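Local coordinates for protein CysE, serine acetyltransferase (Brucella abortus, PDB 4HZD) that probably transfers the acetyl group of acetyl-coenzyme A to the hydroxyl of L-serine, forming O-acetylserine for cysteine biosynthesis, at residues W20-A25 and S106-P111; A43-Q48 and D110-L115; E53-R58 and K116-I121; D100-Y105 and F165-T170. All blocks are in the same frame, centred on the assembly; numbering follows the deposited sequence.

Contact 1. Residues W20-A25 and S106-P111; sequences WHSIRA and SRFMDP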
# COMPACT_ATOMS: atom_id res chain seq x y z
N TRP A 20 -26.58 -11.10 13.87
CA TRP A 20 -25.56 -10.10 14.30
C TRP A 20 -25.00 -10.37 15.66
O TRP A 20 -23.78 -10.21 15.90
CB TRP A 20 -26.20 -8.72 14.27
CG TRP A 20 -25.33 -7.54 14.68
CD1 TRP A 20 -25.70 -6.48 15.49
CD2 TRP A 20 -23.94 -7.25 14.26
NE1 TRP A 20 -24.68 -5.56 15.60
CE2 TRP A 20 -23.59 -5.96 14.88
CE3 TRP A 20 -22.98 -7.89 13.46
CZ2 TRP A 20 -22.35 -5.37 14.70
CZ3 TRP A 20 -21.74 -7.29 13.28
CH2 TRP A 20 -21.42 -6.06 13.90
N HIS A 21 -25.86 -10.74 16.61
CA HIS A 21 -25.36 -10.99 17.96
C HIS A 21 -24.46 -12.18 18.02
O HIS A 21 -23.43 -12.13 18.70
CB HIS A 21 -26.50 -11.10 18.99
CG HIS A 21 -27.32 -9.84 19.12
ND1 HIS A 21 -28.66 -9.83 18.97
CD2 HIS A 21 -26.93 -8.52 19.36
CE1 HIS A 21 -29.11 -8.56 19.11
NE2 HIS A 21 -28.05 -7.76 19.34
N SER A 22 -24.79 -13.26 17.32
CA SER A 22 -23.87 -14.41 17.29
C SER A 22 -22.55 -14.03 16.64
O SER A 22 -21.49 -14.47 17.09
CB SER A 22 -24.43 -15.62 16.53
OG SER A 22 -25.76 -15.82 16.91
N ILE A 23 -22.61 -13.26 15.55
CA ILE A 23 -21.38 -12.84 14.88
C ILE A 23 -20.50 -12.00 15.83
O ILE A 23 -19.32 -12.22 15.89
CB ILE A 23 -21.65 -12.09 13.56
CG1 ILE A 23 -22.07 -13.09 12.48
CG2 ILE A 23 -20.40 -11.29 13.10
CD1 ILE A 23 -22.77 -12.44 11.29
N ARG A 24 -21.09 -11.07 16.58
CA ARG A 24 -20.32 -10.27 17.55
C ARG A 24 -19.64 -11.16 18.62
O ARG A 24 -18.46 -10.98 18.94
CB ARG A 24 -21.21 -9.22 18.21
CG ARG A 24 -21.68 -8.10 17.27
CD ARG A 24 -22.28 -6.94 18.11
NE ARG A 24 -21.25 -6.28 18.91
CZ ARG A 24 -20.39 -5.38 18.44
NH1 ARG A 24 -20.39 -5.04 17.16
NH2 ARG A 24 -19.51 -4.82 19.25
N ALA A 25 -20.39 -12.13 19.16
CA ALA A 25 -19.84 -13.05 20.16
C ALA A 25 -18.70 -13.92 19.59
O ALA A 25 -17.64 -14.13 20.24
CB ALA A 25 -20.96 -13.92 20.71
N SER A 106 -19.39 -23.75 10.62
CA SER A 106 -20.39 -23.75 11.72
C SER A 106 -20.88 -22.38 12.19
O SER A 106 -21.64 -22.31 13.15
CB SER A 106 -19.86 -24.53 12.92
OG SER A 106 -19.62 -25.88 12.55
N ARG A 107 -20.47 -21.29 11.53
CA ARG A 107 -20.75 -19.97 12.13
C ARG A 107 -21.34 -18.95 11.14
O ARG A 107 -20.95 -18.92 9.98
CB ARG A 107 -19.48 -19.42 12.82
CG ARG A 107 -18.81 -20.41 13.80
CD ARG A 107 -17.45 -19.91 14.28
NE ARG A 107 -16.60 -19.58 13.14
CZ ARG A 107 -15.46 -18.90 13.22
NH1 ARG A 107 -15.02 -18.49 14.40
NH2 ARG A 107 -14.77 -18.62 12.10
N PHE A 108 -22.30 -18.15 11.60
CA PHE A 108 -22.81 -17.01 10.83
C PHE A 108 -21.67 -16.08 10.38
O PHE A 108 -21.74 -15.42 9.31
CB PHE A 108 -23.81 -16.22 11.67
CG PHE A 108 -25.07 -16.95 11.97
CD1 PHE A 108 -25.84 -17.49 10.94
CD2 PHE A 108 -25.51 -17.10 13.27
CE1 PHE A 108 -27.00 -18.18 11.19
CE2 PHE A 108 -26.69 -17.80 13.53
CZ PHE A 108 -27.44 -18.33 12.48
N MET A 109 -20.61 -16.04 11.18
CA MET A 109 -19.44 -15.17 10.88
C MET A 109 -18.63 -15.66 9.66
O MET A 109 -17.95 -14.85 9.01
CB MET A 109 -18.54 -15.10 12.11
CG MET A 109 -17.42 -14.08 11.99
SD MET A 109 -16.65 -13.82 13.59
CE MET A 109 -15.43 -15.10 13.77
N ASP A 110 -18.71 -16.97 9.36
CA ASP A 110 -17.88 -17.56 8.29
C ASP A 110 -18.14 -16.91 6.92
O ASP A 110 -17.18 -16.48 6.28
CB ASP A 110 -17.96 -19.12 8.25
CG ASP A 110 -17.44 -19.77 9.54
OD1 ASP A 110 -16.56 -19.21 10.20
OD2 ASP A 110 -17.95 -20.84 9.92
N PRO A 111 -19.41 -16.82 6.46
CA PRO A 111 -19.57 -16.07 5.18
C PRO A 111 -19.17 -14.57 5.24
O PRO A 111 -18.58 -14.04 4.27
CB PRO A 111 -21.08 -16.18 4.88
CG PRO A 111 -21.72 -16.65 6.19
CD PRO A 111 -20.66 -17.48 6.87
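Helix 18-33 meets the backbone that leads into helix 109-113 at close range, with the CA atoms of Ile23 and Met109 only 5.0 Å apart. Both segments belong to the N-terminal helical domain of the serine acetyltransferase. Ile23 carries most of the contact. Its CG1 branch stands beside the backbone N and anti to the carbonyl carbon (chi1 -75°), which brings CG1 to 3.5 Å from Met109 N and 3.7 Å from Phe108 CB. From there CD1 continues past the peptide, 3.7 Å from Phe108 O, and the side chains of Ile23 and Phe108 cross at about a right angle. The peptide joining Phe108 to Met109 therefore rests on aliphatic carbon, while Met109 N is satisfied by Glu26 OE1, one turn further along helix 18-33.

The Phe108 ring extends to Ser22, the residue before Ile23, and meets it with its edge. The ring also packs on Ile19 of helix 18-33 and meets Tyr99, which brings in helix 87-101. Ser22 OG bonds to Pro18 O in its own helix and so adds only van der Waals contact here. Met109 touches Ile23 CG1 with its CB at 4.1 Å; with CG anti to the backbone N (chi1 -172°) the chain then runs past the backbone, SD 3.9 Å from Ile23 O. Ser22 CB lies 3.7 Å from Phe108 CD2.

Contact 2. Residues A43-Q48 and D110-L115; sequences ATILNQ and DPVLYL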
# COMPACT_ATOMS: atom_id res chain seq x y z
N ALA A 43 -11.76 -4.21 13.55
CA ALA A 43 -12.03 -3.22 12.49
C ALA A 43 -13.16 -3.71 11.60
O ALA A 43 -13.92 -2.89 11.02
CB ALA A 43 -10.79 -2.97 11.68
N THR A 44 -13.28 -5.03 11.45
CA THR A 44 -14.34 -5.51 10.57
C THR A 44 -15.68 -5.85 11.24
O THR A 44 -16.70 -5.71 10.61
CB THR A 44 -13.93 -6.46 9.39
OG1 THR A 44 -14.83 -7.57 9.21
CG2 THR A 44 -12.45 -6.75 9.25
N ILE A 45 -15.65 -6.32 12.50
CA ILE A 45 -16.88 -6.67 13.20
C ILE A 45 -17.07 -5.80 14.45
O ILE A 45 -18.07 -5.11 14.58
CB ILE A 45 -16.83 -8.14 13.69
CG1 ILE A 45 -16.61 -9.14 12.53
CG2 ILE A 45 -18.03 -8.46 14.58
CD1 ILE A 45 -17.77 -9.29 11.57
N LEU A 46 -16.14 -5.90 15.41
CA LEU A 46 -16.44 -5.46 16.78
C LEU A 46 -16.61 -3.94 16.93
O LEU A 46 -17.42 -3.49 17.72
CB LEU A 46 -15.47 -6.08 17.78
CG LEU A 46 -15.74 -7.58 17.93
CD1 LEU A 46 -14.57 -8.32 18.53
CD2 LEU A 46 -17.00 -7.86 18.74
N ASN A 47 -15.88 -3.15 16.15
CA ASN A 47 -16.08 -1.70 16.15
C ASN A 47 -17.30 -1.25 15.33
O ASN A 47 -17.61 -0.06 15.34
CB ASN A 47 -14.85 -0.92 15.60
CG ASN A 47 -13.61 -1.06 16.46
OD1 ASN A 47 -13.68 -1.46 17.61
ND2 ASN A 47 -12.44 -0.74 15.89
N GLN A 48 -17.94 -2.15 14.58
CA GLN A 48 -19.02 -1.74 13.69
C GLN A 48 -20.31 -1.69 14.49
O GLN A 48 -20.54 -2.54 15.35
CB GLN A 48 -19.15 -2.72 12.50
CG GLN A 48 -17.87 -2.88 11.69
CD GLN A 48 -17.61 -1.70 10.76
OE1 GLN A 48 -18.46 -0.82 10.61
NE2 GLN A 48 -16.44 -1.68 10.13
N ASP A 110 -18.71 -16.97 9.36
CA ASP A 110 -17.88 -17.56 8.29
C ASP A 110 -18.14 -16.91 6.92
O ASP A 110 -17.18 -16.48 6.28
CB ASP A 110 -17.96 -19.12 8.25
CG ASP A 110 -17.44 -19.77 9.54
OD1 ASP A 110 -16.56 -19.21 10.20
OD2 ASP A 110 -17.95 -20.84 9.92
N PRO A 111 -19.41 -16.82 6.46
CA PRO A 111 -19.57 -16.07 5.18
C PRO A 111 -19.17 -14.57 5.24
O PRO A 111 -18.58 -14.04 4.27
CB PRO A 111 -21.08 -16.18 4.88
CG PRO A 111 -21.72 -16.65 6.19
CD PRO A 111 -20.66 -17.48 6.87
N VAL A 112 -19.52 -13.91 6.34
CA VAL A 112 -19.23 -12.49 6.48
C VAL A 112 -17.73 -12.23 6.31
O VAL A 112 -17.32 -11.33 5.54
CB VAL A 112 -19.73 -11.96 7.83
CG1 VAL A 112 -19.28 -10.52 8.03
CG2 VAL A 112 -21.26 -12.07 7.87
N LEU A 113 -16.90 -13.06 6.93
CA LEU A 113 -15.46 -12.75 6.85
C LEU A 113 -14.73 -13.40 5.70
O LEU A 113 -13.77 -12.83 5.19
CB LEU A 113 -14.75 -13.15 8.14
CG LEU A 113 -15.20 -12.42 9.39
CD1 LEU A 113 -14.47 -13.12 10.53
CD2 LEU A 113 -14.84 -10.94 9.30
N TYR A 114 -15.15 -14.62 5.32
CA TYR A 114 -14.27 -15.53 4.56
C TYR A 114 -14.73 -15.92 3.16
O TYR A 114 -13.92 -16.04 2.22
CB TYR A 114 -13.89 -16.78 5.40
CG TYR A 114 -13.30 -16.43 6.75
CD1 TYR A 114 -12.17 -15.61 6.86
CD2 TYR A 114 -13.90 -16.89 7.95
CE1 TYR A 114 -11.66 -15.24 8.10
CE2 TYR A 114 -13.38 -16.54 9.19
CZ TYR A 114 -12.24 -15.74 9.26
OH TYR A 114 -11.73 -15.36 10.49
N LEU A 115 -16.04 -16.09 2.98
CA LEU A 115 -16.49 -16.79 1.79
C LEU A 115 -16.73 -15.86 0.61
O LEU A 115 -17.66 -15.03 0.62
CB LEU A 115 -17.64 -17.75 2.08
CG LEU A 115 -17.37 -18.59 3.35
CD1 LEU A 115 -18.66 -19.27 3.82
CD2 LEU A 115 -16.21 -19.57 3.16
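Thr44 and Ile45 pack against Val112 and Leu113 in a small, fully buried contact without any hydrogen bond between the segments, joining the C-terminal part of helix 38-46 to the short helix 109-113. The backbones stay well apart, and the side-chain ends bridge the gap. Ile45 CD1 reaches Val112 CG1 at 4.0 Å and Leu113 CD2 at 4.1 Å, so one methyl touches two successive residues of the opposing helix. Val112 presents CG1 because that branch is anti to its backbone N (chi1 173°). Leu113 extends CD2 as far as Thr44 OG1, 3.4 Å away. This hydroxyl is buried against a methyl group and has no hydrogen-bond partner in the model, although a nearly eclipsed chi1 of 137° leaves the position of OG1 in some doubt.

Within the all-helical N-terminal domain, helix 18-33 adds to the cluster, as Ile23 touches both Ile45 and Val112. The first segment contains a wider pi-type turn and is tied back on itself by its final residue: Gln48 NE2 donates to Ala43 O over 2.9 Å, approaching 17° out of the carbonyl plane. Ala43 O also bonds to Gln75 of a third subunit, which brings the turn to a subunit interface. On the other segment, Leu113 CB lies over the centre of the Tyr114 ring, 3.5 Å above its plane, and Tyr114 OH bonds to Asp137 of a second subunit.

Contact 3. Residues E53-R58 and K116-I121; sequences EAVMHR and KGFHAI
Two helices face each other at moderate distance, with the CA atoms of Val55 on helix 51-63 and His119 on helix 116-132 8.1 Å apart. Two side chains from each helix meet in between, and all four are buried. Val55 meets Phe118 at the far end of the ring: Val55 CG1 is 4.0 Å from Phe118 CE2, and Val55 CG2 lies 4.2 Å from the same atom. The valine side chain lies roughly perpendicular to that of Phe118. Phe118 reaches this far because its CG is anti to the backbone N (chi1 172°), which swings the ring out toward helix 51-63.

One turn further along helix 51-63, Arg58 uses its aliphatic part, with CG 3.7 Å from His119 NE2. The chain bends just beyond that point (chi2 79°), and the guanidinium plane stands 77° from the imidazole plane, so the two groups do not stack. Each has polar partners elsewhere. Arg58 NE bonds to Leu113 O, and its NH1 makes a salt bridge with Asp67 of a second subunit. His119 is held at both nitrogens, NE2 bonding to Val112 O and ND1 to Arg62 NH1. This pairing fixes the rotation of the imidazole and is consistent with a neutral ring protonated on NE2.

The contact belongs to the core of the N-terminal helical domain. Helix 87-101 covers one part of it, with Trp87 against Val55 and Ile95 against Phe118, while helix 38-46 brings Phe40 and Thr44 to Arg58. Ile121 packs on Leu164, just before strand 165-166.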
# COMPACT_ATOMS: atom_id res chain seq x y z
N GLU A 53 -22.88 -2.63 8.22
CA GLU A 53 -21.60 -1.94 8.19
C GLU A 53 -20.39 -2.88 8.22
O GLU A 53 -19.42 -2.63 7.52
CB GLU A 53 -21.52 -0.86 9.27
CG GLU A 53 -22.28 0.40 8.89
CD GLU A 53 -22.51 1.29 10.09
OE1 GLU A 53 -21.98 2.42 10.09
OE2 GLU A 53 -23.21 0.86 11.04
N ALA A 54 -20.47 -3.97 8.98
CA ALA A 54 -19.41 -5.00 8.92
C ALA A 54 -19.22 -5.62 7.51
O ALA A 54 -18.06 -5.82 7.08
CB ALA A 54 -19.70 -6.11 9.93
N VAL A 55 -20.34 -6.00 6.87
CA VAL A 55 -20.37 -6.65 5.53
C VAL A 55 -19.84 -5.65 4.51
O VAL A 55 -18.91 -5.98 3.73
CB VAL A 55 -21.82 -7.17 5.13
CG1 VAL A 55 -21.95 -7.60 3.66
CG2 VAL A 55 -22.25 -8.34 6.02
N MET A 56 -20.36 -4.43 4.53
CA MET A 56 -19.84 -3.37 3.62
C MET A 56 -18.36 -3.13 3.80
O MET A 56 -17.63 -3.02 2.80
CB MET A 56 -20.60 -2.04 3.80
CG MET A 56 -22.06 -2.19 3.44
SD MET A 56 -23.07 -0.70 3.56
CE MET A 56 -22.49 0.01 5.09
N HIS A 57 -17.91 -3.06 5.06
CA HIS A 57 -16.50 -2.89 5.35
C HIS A 57 -15.65 -4.05 4.87
O HIS A 57 -14.65 -3.83 4.17
CB HIS A 57 -16.26 -2.66 6.83
CG HIS A 57 -14.81 -2.60 7.20
ND1 HIS A 57 -14.15 -1.45 7.40
CD2 HIS A 57 -13.89 -3.60 7.44
CE1 HIS A 57 -12.88 -1.69 7.74
NE2 HIS A 57 -12.72 -3.01 7.76
N ARG A 58 -16.00 -5.28 5.23
CA ARG A 58 -15.28 -6.46 4.72
C ARG A 58 -15.14 -6.44 3.20
O ARG A 58 -14.02 -6.60 2.65
CB ARG A 58 -15.97 -7.75 5.14
CG ARG A 58 -15.24 -9.00 4.66
CD ARG A 58 -14.05 -9.27 5.58
NE ARG A 58 -13.00 -10.11 5.00
CZ ARG A 58 -11.84 -9.66 4.53
NH1 ARG A 58 -11.61 -8.36 4.48
NH2 ARG A 58 -10.92 -10.50 4.07
N LYS A 116 -15.87 -15.98 -0.38
CA LYS A 116 -15.89 -15.06 -1.52
C LYS A 116 -17.19 -15.15 -2.32
O LYS A 116 -17.62 -14.16 -2.90
CB LYS A 116 -14.63 -15.24 -2.42
CG LYS A 116 -14.62 -16.51 -3.26
CD LYS A 116 -13.24 -16.73 -3.91
CE LYS A 116 -13.35 -17.77 -5.03
NZ LYS A 116 -11.99 -18.21 -5.48
N GLY A 117 -17.88 -16.30 -2.29
CA GLY A 117 -19.21 -16.37 -2.92
C GLY A 117 -20.18 -15.37 -2.31
O GLY A 117 -20.87 -14.62 -3.03
N PHE A 118 -20.23 -15.33 -0.98
CA PHE A 118 -21.10 -14.38 -0.29
C PHE A 118 -20.65 -12.92 -0.59
O PHE A 118 -21.48 -12.05 -0.86
CB PHE A 118 -21.09 -14.64 1.24
CG PHE A 118 -21.80 -13.59 2.02
CD1 PHE A 118 -23.18 -13.60 2.13
CD2 PHE A 118 -21.07 -12.58 2.69
CE1 PHE A 118 -23.85 -12.63 2.86
CE2 PHE A 118 -21.73 -11.60 3.43
CZ PHE A 118 -23.13 -11.61 3.50
N HIS A 119 -19.34 -12.66 -0.59
CA HIS A 119 -18.83 -11.32 -0.91
C HIS A 119 -19.19 -10.95 -2.34
O HIS A 119 -19.61 -9.81 -2.62
CB HIS A 119 -17.32 -11.23 -0.72
CG HIS A 119 -16.85 -11.56 0.68
ND1 HIS A 119 -15.72 -12.22 0.92
CD2 HIS A 119 -17.46 -11.35 1.90
CE1 HIS A 119 -15.59 -12.40 2.25
NE2 HIS A 119 -16.66 -11.85 2.84
N ALA A 120 -19.08 -11.91 -3.27
CA ALA A 120 -19.48 -11.62 -4.65
C ALA A 120 -20.96 -11.29 -4.79
O ALA A 120 -21.34 -10.47 -5.63
CB ALA A 120 -19.12 -12.75 -5.59
N ILE A 121 -21.81 -11.97 -4.06
CA ILE A 121 -23.24 -11.74 -4.24
C ILE A 121 -23.59 -10.28 -3.91
O ILE A 121 -24.30 -9.60 -4.68
CB ILE A 121 -24.09 -12.69 -3.38
CG1 ILE A 121 -24.09 -14.10 -3.96
CG2 ILE A 121 -25.54 -12.24 -3.34
CD1 ILE A 121 -24.48 -15.12 -2.90

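Contact 4. Residues D100-Y105 and F165-T170; sequences DRDPAY and FLDHAT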
# COMPACT_ATOMS: atom_id res chain seq x y z
N ASP A 100 -27.35 -22.76 6.68
CA ASP A 100 -28.25 -23.92 6.47
C ASP A 100 -27.77 -24.95 5.47
O ASP A 100 -28.12 -26.12 5.60
CB ASP A 100 -29.64 -23.44 6.05
CG ASP A 100 -30.38 -22.71 7.17
OD1 ASP A 100 -30.02 -22.89 8.34
OD2 ASP A 100 -31.31 -21.96 6.88
N ARG A 101 -26.98 -24.53 4.48
CA ARG A 101 -26.67 -25.38 3.32
C ARG A 101 -25.22 -25.90 3.27
O ARG A 101 -24.98 -26.82 2.55
CB ARG A 101 -27.04 -24.70 1.99
CG ARG A 101 -28.49 -24.23 1.88
CD ARG A 101 -28.78 -23.56 0.53
NE ARG A 101 -29.90 -22.65 0.70
CZ ARG A 101 -30.22 -21.63 -0.09
NH1 ARG A 101 -29.55 -21.37 -1.21
NH2 ARG A 101 -31.27 -20.89 0.24
N ASP A 102 -24.27 -25.31 4.02
CA ASP A 102 -22.87 -25.79 4.01
C ASP A 102 -22.41 -26.44 5.32
O ASP A 102 -22.22 -25.74 6.31
CB ASP A 102 -21.90 -24.64 3.72
CG ASP A 102 -20.49 -25.13 3.29
OD1 ASP A 102 -20.12 -26.33 3.45
OD2 ASP A 102 -19.72 -24.28 2.80
N PRO A 103 -22.14 -27.77 5.30
CA PRO A 103 -21.67 -28.46 6.52
C PRO A 103 -20.24 -28.07 6.96
O PRO A 103 -19.87 -28.27 8.13
CB PRO A 103 -21.72 -29.94 6.13
CG PRO A 103 -22.48 -30.00 4.82
CD PRO A 103 -22.21 -28.69 4.15
N ALA A 104 -19.46 -27.51 6.03
CA ALA A 104 -18.05 -27.25 6.23
C ALA A 104 -17.76 -26.09 7.19
O ALA A 104 -16.63 -25.94 7.64
CB ALA A 104 -17.38 -26.99 4.88
N TYR A 105 -18.78 -25.27 7.47
CA TYR A 105 -18.65 -24.07 8.33
C TYR A 105 -19.74 -24.07 9.37
O TYR A 105 -20.89 -24.36 9.04
CB TYR A 105 -18.70 -22.78 7.47
CG TYR A 105 -17.63 -22.78 6.42
CD1 TYR A 105 -16.30 -22.51 6.75
CD2 TYR A 105 -17.93 -23.13 5.11
CE1 TYR A 105 -15.30 -22.56 5.80
CE2 TYR A 105 -16.94 -23.20 4.14
CZ TYR A 105 -15.63 -22.91 4.49
OH TYR A 105 -14.64 -22.97 3.53
N PHE A 165 -26.92 -19.10 -2.34
CA PHE A 165 -25.69 -19.71 -1.88
C PHE A 165 -24.74 -19.98 -3.05
O PHE A 165 -25.05 -20.78 -3.96
CB PHE A 165 -26.05 -20.96 -1.09
CG PHE A 165 -24.86 -21.74 -0.59
CD1 PHE A 165 -23.74 -21.09 -0.07
CD2 PHE A 165 -24.91 -23.12 -0.56
CE1 PHE A 165 -22.66 -21.83 0.41
CE2 PHE A 165 -23.83 -23.88 -0.10
CZ PHE A 165 -22.71 -23.23 0.39
N LEU A 166 -23.60 -19.28 -3.04
CA LEU A 166 -22.56 -19.38 -4.07
C LEU A 166 -21.38 -20.12 -3.47
O LEU A 166 -20.49 -19.51 -2.82
CB LEU A 166 -22.14 -17.97 -4.50
CG LEU A 166 -22.20 -17.60 -5.97
CD1 LEU A 166 -23.59 -17.87 -6.56
CD2 LEU A 166 -21.78 -16.13 -6.18
N ASP A 167 -21.39 -21.43 -3.62
CA ASP A 167 -20.52 -22.27 -2.81
C ASP A 167 -19.21 -22.40 -3.54
O ASP A 167 -19.19 -22.83 -4.69
CB ASP A 167 -21.20 -23.65 -2.61
CG ASP A 167 -20.39 -24.61 -1.68
OD1 ASP A 167 -19.47 -24.16 -0.95
OD2 ASP A 167 -20.68 -25.82 -1.69
N HIS A 168 -18.10 -21.99 -2.91
CA HIS A 168 -16.72 -22.07 -3.52
C HIS A 168 -16.51 -20.99 -4.55
O HIS A 168 -15.50 -20.30 -4.48
CB HIS A 168 -16.38 -23.47 -4.10
CG HIS A 168 -16.48 -24.58 -3.08
ND1 HIS A 168 -15.78 -24.58 -1.93
CD2 HIS A 168 -17.27 -25.75 -3.07
CE1 HIS A 168 -16.09 -25.69 -1.20
NE2 HIS A 168 -17.00 -26.40 -1.89
N ALA A 169 -17.49 -20.81 -5.45
CA ALA A 169 -17.63 -19.69 -6.42
C ALA A 169 -16.65 -19.56 -7.56
O ALA A 169 -17.01 -19.02 -8.60
CB ALA A 169 -17.78 -18.33 -5.69
N THR A 170 -15.41 -20.02 -7.40
CA THR A 170 -14.42 -19.77 -8.45
C THR A 170 -14.91 -20.15 -9.86
O THR A 170 -15.25 -21.30 -10.11
CB THR A 170 -13.15 -20.62 -8.20
OG1 THR A 170 -12.74 -20.51 -6.83
CG2 THR A 170 -12.01 -20.25 -9.23
O HOH W 1 -19.46 -22.10 1.18
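The coenzyme A pocket borders this contact, in which the end of helix 87-101 and the turn after it meet an outer coil of the left-handed parallel beta-helix. His168, on the second segment, lines the pocket and touches coenzyme A. Phe165, on strand 165-166, is the main hydrophobic element. With CG anti to the backbone N (chi1 178°), its ring projects toward the helix end, where Phe165 CD2 lies 3.7 Å from Arg101 CB and Phe165 CZ the same distance from Asp102 CB. Arg101 runs past Phe165 in the opposite direction, and its NH1 comes to 3.5 Å from Phe165 CB. The guanidinium and ring planes are 77° apart. The arginine end is held by the beta-helix, through Gly163 O and Ser185 OG.

Asp102 divides its carboxylate between two tasks. OD1 accepts from Ala104 N over 2.9 Å, forming an Asx turn inside the type I turn that runs from Asp102 to Tyr105. OD2 faces the beta-helix and stands 3.8 Å from Asp167 OD1, with the carboxylate planes 62° apart. One water spans the two aspartates, donating to Asp102 OD2 and to Asp167 OD1, and it sits at the edge of the Phe165 ring.

After Asp167 the backbone folds sharply in a classic gamma turn centred on His168, closed by Ala169 N to Asp167 O. His168 ND1 bonds to Asp153 of a second subunit, so the site lies at a subunit boundary. Asp167 OD1 lies 3.4 Å above the plane of the His168 ring, over its centre.

Contacts 1, 2 and 3 lie in one run through the helical domain, whereas contact 4 joins helix 87-101 to the beta-helix beside coenzyme A. Contacts 1 and 2 share Asp110 and Pro111, their centres are about 8 Å apart, and Arg24 NH2 lies 2.9 Å from Leu46 O, a probable hydrogen bond. The centres of contacts 2 and 3 are also about 8 Å apart, and side chains of contact 3 hold two backbone carbonyls of contact 2. Contact 3 is joined to segment 165-170, which carries His168 of the coenzyme A pocket, by a probable hydrogen bond from Lys116 NZ to Thr170 OG1 (2.8 Å), although its centre is about 14 Å from that of contact 4. All four touch the second subunit.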